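Local coordinates for putative cobalamin synthesis related protein (Corynebacterium diphtheriae, PDB 2NPN) that binds S-adenosylmethionine and is probably a precorrin-6A synthase (deacetylating), a methyltransferase of adenosylcobalamin biosynthesis, at residues R179-D187 with D243-D251. Numbering follows the deposited sequence.
With MG (magnesium ion), chain B; SAM (S-adenosylmethionine), chain C.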
loop_
_atom_site.group_PDB
_atom_site.type_symbol
_atom_site.label_atom_id
_atom_site.label_comp_id
_atom_site.label_asym_id
_atom_site.label_seq_id
_atom_site.Cartn_x
_atom_site.Cartn_y
_atom_site.Cartn_z
ATOM N N ARG A 179 -3.465 20.121 9.494
ATOM C CA ARG A 179 -3.398 19.167 10.589
ATOM C C ARG A 179 -4.708 19.063 11.383
ATOM O O ARG A 179 -4.819 18.215 12.283
ATOM C CB ARG A 179 -2.222 19.475 11.484
ATOM C CG ARG A 179 -0.906 19.106 10.822
ATOM C CD ARG A 179 0.228 19.178 11.813
ATOM N NE ARG A 179 0.760 20.531 11.843
ATOM C CZ ARG A 179 0.585 21.427 12.805
ATOM N NH1 ARG A 179 1.116 22.626 12.660
ATOM N NH2 ARG A 179 -0.107 21.154 13.908
ATOM N N ARG A 180 -5.705 19.876 11.040
ATOM C CA ARG A 180 -6.990 19.793 11.681
ATOM C C ARG A 180 -7.714 18.478 11.352
ATOM O O ARG A 180 -8.598 18.031 12.104
ATOM C CB ARG A 180 -7.879 20.957 11.325
ATOM C CG ARG A 180 -7.410 22.261 12.000
ATOM C CD ARG A 180 -8.438 23.393 11.786
ATOM N NE ARG A 180 -9.758 23.075 12.356
ATOM C CZ ARG A 180 -10.071 23.189 13.646
ATOM N NH1 ARG A 180 -9.198 23.638 14.537
ATOM N NH2 ARG A 180 -11.292 22.865 14.065
ATOM N N ASN A 181 -7.352 17.905 10.201
ATOM C CA ASN A 181 -7.934 16.615 9.765
ATOM C C ASN A 181 -6.977 16.019 8.756
ATOM O O ASN A 181 -7.036 16.336 7.554
ATOM C CB ASN A 181 -9.280 16.872 9.176
ATOM C CG ASN A 181 -9.993 15.603 8.841
ATOM O OD1 ASN A 181 -10.202 14.800 9.747
ATOM N ND2 ASN A 181 -10.436 15.436 7.595
ATOM N N CYS A 182 -6.067 15.208 9.251
ATOM C CA CYS A 182 -5.079 14.664 8.375
ATOM C C CYS A 182 -4.880 13.191 8.638
ATOM O O CYS A 182 -5.202 12.672 9.696
ATOM C CB CYS A 182 -3.789 15.440 8.513
ATOM S SG CYS A 182 -2.998 15.335 10.100
ATOM N N VAL A 183 -4.454 12.519 7.588
ATOM C CA VAL A 183 -4.102 11.092 7.622
ATOM C C VAL A 183 -2.603 10.976 7.370
ATOM O O VAL A 183 -2.069 11.615 6.447
ATOM C CB VAL A 183 -4.854 10.321 6.544
ATOM C CG1 VAL A 183 -4.387 8.833 6.522
ATOM C CG2 VAL A 183 -6.358 10.438 6.767
ATOM N N VAL A 184 -1.901 10.188 8.177
ATOM C CA VAL A 184 -0.461 10.061 8.101
ATOM C C VAL A 184 -0.069 8.603 7.779
ATOM O O VAL A 184 -0.519 7.668 8.447
ATOM C CB VAL A 184 0.236 10.504 9.361
ATOM C CG1 VAL A 184 1.741 10.462 9.215
ATOM C CG2 VAL A 184 -0.251 11.889 9.814
HETATM N N MSE A 185 0.691 8.472 6.712
HETATM C CA MSE A 185 1.228 7.206 6.251
HETATM C C MSE A 185 2.755 7.281 6.231
HETATM O O MSE A 185 3.359 8.350 6.327
HETATM C CB MSE A 185 0.684 6.877 4.839
HETATM C CG MSE A 185 -0.817 6.891 4.823
HETATM SE SE MSE A 185 -1.639 6.587 3.060
HETATM C CE MSE A 185 -1.406 4.684 3.014
ATOM N N LEU A 186 3.394 6.119 6.061
ATOM C CA LEU A 186 4.841 6.082 5.881
ATOM C C LEU A 186 5.594 6.739 7.082
ATOM O O LEU A 186 6.700 7.239 6.910
ATOM C CB LEU A 186 5.249 6.726 4.571
ATOM C CG LEU A 186 4.771 5.984 3.332
ATOM C CD1 LEU A 186 5.024 6.821 2.084
ATOM C CD2 LEU A 186 5.539 4.657 3.196
ATOM N N ASP A 187 5.053 6.654 8.286
ATOM C CA ASP A 187 5.739 7.233 9.452
ATOM C C ASP A 187 6.564 6.146 10.114
ATOM O O ASP A 187 6.006 5.233 10.710
ATOM C CB ASP A 187 4.748 7.792 10.506
ATOM C CG ASP A 187 5.440 8.527 11.657
ATOM O OD1 ASP A 187 6.692 8.692 11.652
ATOM O OD2 ASP A 187 4.700 8.967 12.556
ATOM N N ASP A 243 1.939 1.250 10.161
ATOM C CA ASP A 243 0.825 1.906 10.819
ATOM C C ASP A 243 0.267 3.018 9.934
ATOM O O ASP A 243 0.988 3.594 9.086
ATOM C CB ASP A 243 1.148 2.441 12.235
ATOM C CG ASP A 243 2.255 3.560 12.268
ATOM O OD1 ASP A 243 3.037 3.686 11.297
ATOM O OD2 ASP A 243 2.396 4.285 13.305
ATOM N N THR A 244 -0.993 3.366 10.198
ATOM C CA THR A 244 -1.630 4.519 9.549
ATOM C C THR A 244 -2.447 5.162 10.663
ATOM O O THR A 244 -2.980 4.463 11.545
ATOM C CB THR A 244 -2.565 4.062 8.373
ATOM O OG1 THR A 244 -1.823 3.346 7.367
ATOM C CG2 THR A 244 -3.245 5.254 7.647
ATOM N N TYR A 245 -2.539 6.486 10.657
ATOM C CA TYR A 245 -3.317 7.149 11.702
ATOM C C TYR A 245 -3.974 8.406 11.143
ATOM O O TYR A 245 -3.529 8.960 10.155
ATOM C CB TYR A 245 -2.494 7.404 12.950
ATOM C CG TYR A 245 -1.197 8.185 12.775
ATOM C CD1 TYR A 245 -1.141 9.558 13.042
ATOM C CD2 TYR A 245 0.013 7.549 12.458
ATOM C CE1 TYR A 245 0.060 10.295 12.921
ATOM C CE2 TYR A 245 1.182 8.274 12.361
ATOM C CZ TYR A 245 1.210 9.652 12.609
ATOM O OH TYR A 245 2.434 10.349 12.553
ATOM N N LEU A 246 -5.015 8.853 11.846
ATOM C CA LEU A 246 -5.758 10.051 11.482
ATOM C C LEU A 246 -5.706 10.969 12.702
ATOM O O LEU A 246 -5.965 10.501 13.809
ATOM C CB LEU A 246 -7.216 9.728 11.120
ATOM C CG LEU A 246 -8.021 10.882 10.538
ATOM C CD1 LEU A 246 -9.144 10.296 9.577
ATOM C CD2 LEU A 246 -8.572 11.779 11.599
ATOM N N LEU A 247 -5.285 12.203 12.514
ATOM C CA LEU A 247 -5.260 13.247 13.565
ATOM C C LEU A 247 -6.350 14.230 13.227
ATOM O O LEU A 247 -6.539 14.636 12.088
ATOM C CB LEU A 247 -3.919 13.976 13.548
ATOM C CG LEU A 247 -2.666 13.141 13.851
ATOM C CD1 LEU A 247 -1.368 14.054 13.798
ATOM C CD2 LEU A 247 -2.773 12.433 15.125
ATOM N N ARG A 248 -7.093 14.601 14.246
ATOM C CA ARG A 248 -8.193 15.554 14.109
ATOM C C ARG A 248 -8.163 16.497 15.291
ATOM O O ARG A 248 -8.107 16.055 16.437
ATOM C CB ARG A 248 -9.528 14.835 14.018
ATOM C CG ARG A 248 -10.709 15.721 13.726
ATOM C CD ARG A 248 -11.956 14.930 13.350
ATOM N NE ARG A 248 -11.801 14.282 12.037
ATOM C CZ ARG A 248 -12.461 13.207 11.589
ATOM N NH1 ARG A 248 -13.416 12.610 12.323
ATOM N NH2 ARG A 248 -12.182 12.713 10.402
ATOM N N GLU A 249 -8.289 17.776 14.992
ATOM C CA GLU A 249 -8.307 18.818 16.035
ATOM C C GLU A 249 -9.745 18.953 16.512
ATOM O O GLU A 249 -10.588 19.543 15.837
ATOM C CB GLU A 249 -7.759 20.146 15.513
ATOM C CG GLU A 249 -7.356 21.062 16.603
ATOM C CD GLU A 249 -6.056 20.602 17.290
ATOM O OE1 GLU A 249 -5.502 19.523 16.968
ATOM O OE2 GLU A 249 -5.589 21.366 18.133
ATOM N N LEU A 250 -10.008 18.436 17.703
ATOM C CA LEU A 250 -11.347 18.450 18.309
ATOM C C LEU A 250 -11.441 19.588 19.321
ATOM O O LEU A 250 -11.540 19.397 20.494
ATOM C CB LEU A 250 -11.671 17.087 18.921
ATOM C CG LEU A 250 -11.772 15.875 18.002
ATOM C CD1 LEU A 250 -12.087 14.627 18.808
ATOM C CD2 LEU A 250 -12.738 16.113 16.845
ATOM N N ASP A 251 -11.333 20.805 18.809
ATOM C CA ASP A 251 -11.433 21.988 19.623
ATOM C C ASP A 251 -12.821 22.645 19.592
ATOM O O ASP A 251 -13.830 22.057 19.140
ATOM C CB ASP A 251 -10.355 22.983 19.178
ATOM C CG ASP A 251 -10.548 23.495 17.752
ATOM O OD1 ASP A 251 -11.490 23.101 17.030
ATOM O OD2 ASP A 251 -9.703 24.298 17.341
ATOM O OXT ASP A 251 -12.941 23.802 20.036
HETATM MG MG MG B . -12.000 17.830 22.112
HETATM N N SAM C . -0.925 1.515 -1.868
HETATM C CA SAM C . -1.061 1.334 -0.391
HETATM C C SAM C . -2.479 1.611 0.075
HETATM O O SAM C . -2.756 1.485 1.298
HETATM O OXT SAM C . -3.349 1.912 -0.766
HETATM C CB SAM C . -0.050 2.222 0.356
HETATM C CG SAM C . 1.410 1.816 0.146
HETATM S SD SAM C . 2.645 2.755 1.109
HETATM C CE SAM C . 4.113 1.975 0.377
HETATM C "C5'" SAM C . 2.831 1.935 2.731
HETATM C "C4'" SAM C . 2.112 2.653 3.887
HETATM O "O4'" SAM C . 0.762 2.325 3.855
HETATM C "C3'" SAM C . 2.563 2.245 5.290
HETATM O "O3'" SAM C . 3.719 2.929 5.704
HETATM C "C2'" SAM C . 1.366 2.556 6.146
HETATM O "O2'" SAM C . 1.264 3.957 6.331
HETATM C "C1'" SAM C . 0.288 2.101 5.185
HETATM N N9 SAM C . -0.095 0.684 5.372
HETATM C C8 SAM C . -0.084 -0.286 4.382
HETATM N N7 SAM C . -0.568 -1.437 4.857
HETATM C C5 SAM C . -0.944 -1.209 6.151
HETATM C C6 SAM C . -1.560 -2.004 7.106
HETATM N N6 SAM C . -1.894 -3.297 6.862
HETATM N N1 SAM C . -1.833 -1.462 8.357
HETATM C C2 SAM C . -1.561 -0.131 8.606
HETATM N N3 SAM C . -0.960 0.661 7.666
HETATM C C4 SAM C . -0.674 0.149 6.443
HETATM O O HOH W 1 -4.207 19.196 14.687
HETATM O O HOH W 2 2.152 6.275 9.280
#
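Tyr245 and Val184 form an antiparallel hydrogen-bonded pair between strands 243-249 and 181-185. Val184 N donates to Tyr245 O at 2.8 Å, and Tyr245 N to Val184 O. From CB of Tyr245, CG sits between the backbone N and the carbonyl carbon (chi1 55°), which carries the ring over Val184. CD1 is the first ring atom to meet Val184, at CB; Tyr245 CE1 meets Val184 CG2 at 3.5 Å. CD2 lies near Val184 O and CE2 near Asp187 OD2. Val184 CB lies over the face of the Tyr245 ring, 3.7 Å from its centroid, a CH-pi contact. Farther out, CZ and OH touch Val184 CG1. The tip, Tyr245 OH, donates to Asp187 OD2 at 2.7 Å, on the anti side, tilted 33° from the carboxylate plane; Ala191 N also binds this oxygen.

On the opposite sheet face, Arg248 grips Asn181 OD1 side-on, from NE at 2.8 Å and from NH2 at 3.0 Å. Arg180 instead holds the C-terminal Asp251 end-on, NH1 to OD2 and NH2 to OD1, in a salt bridge.

At the other end, Thr244 OG1 donates to adenine N3 of S-adenosylmethionine. Its ribose O2' accepts from Leu186 N, just past strand 181-185, at 3.0 Å and donates to Asp243 O. Both segments thus read this hydroxyl, as acceptor and as donor.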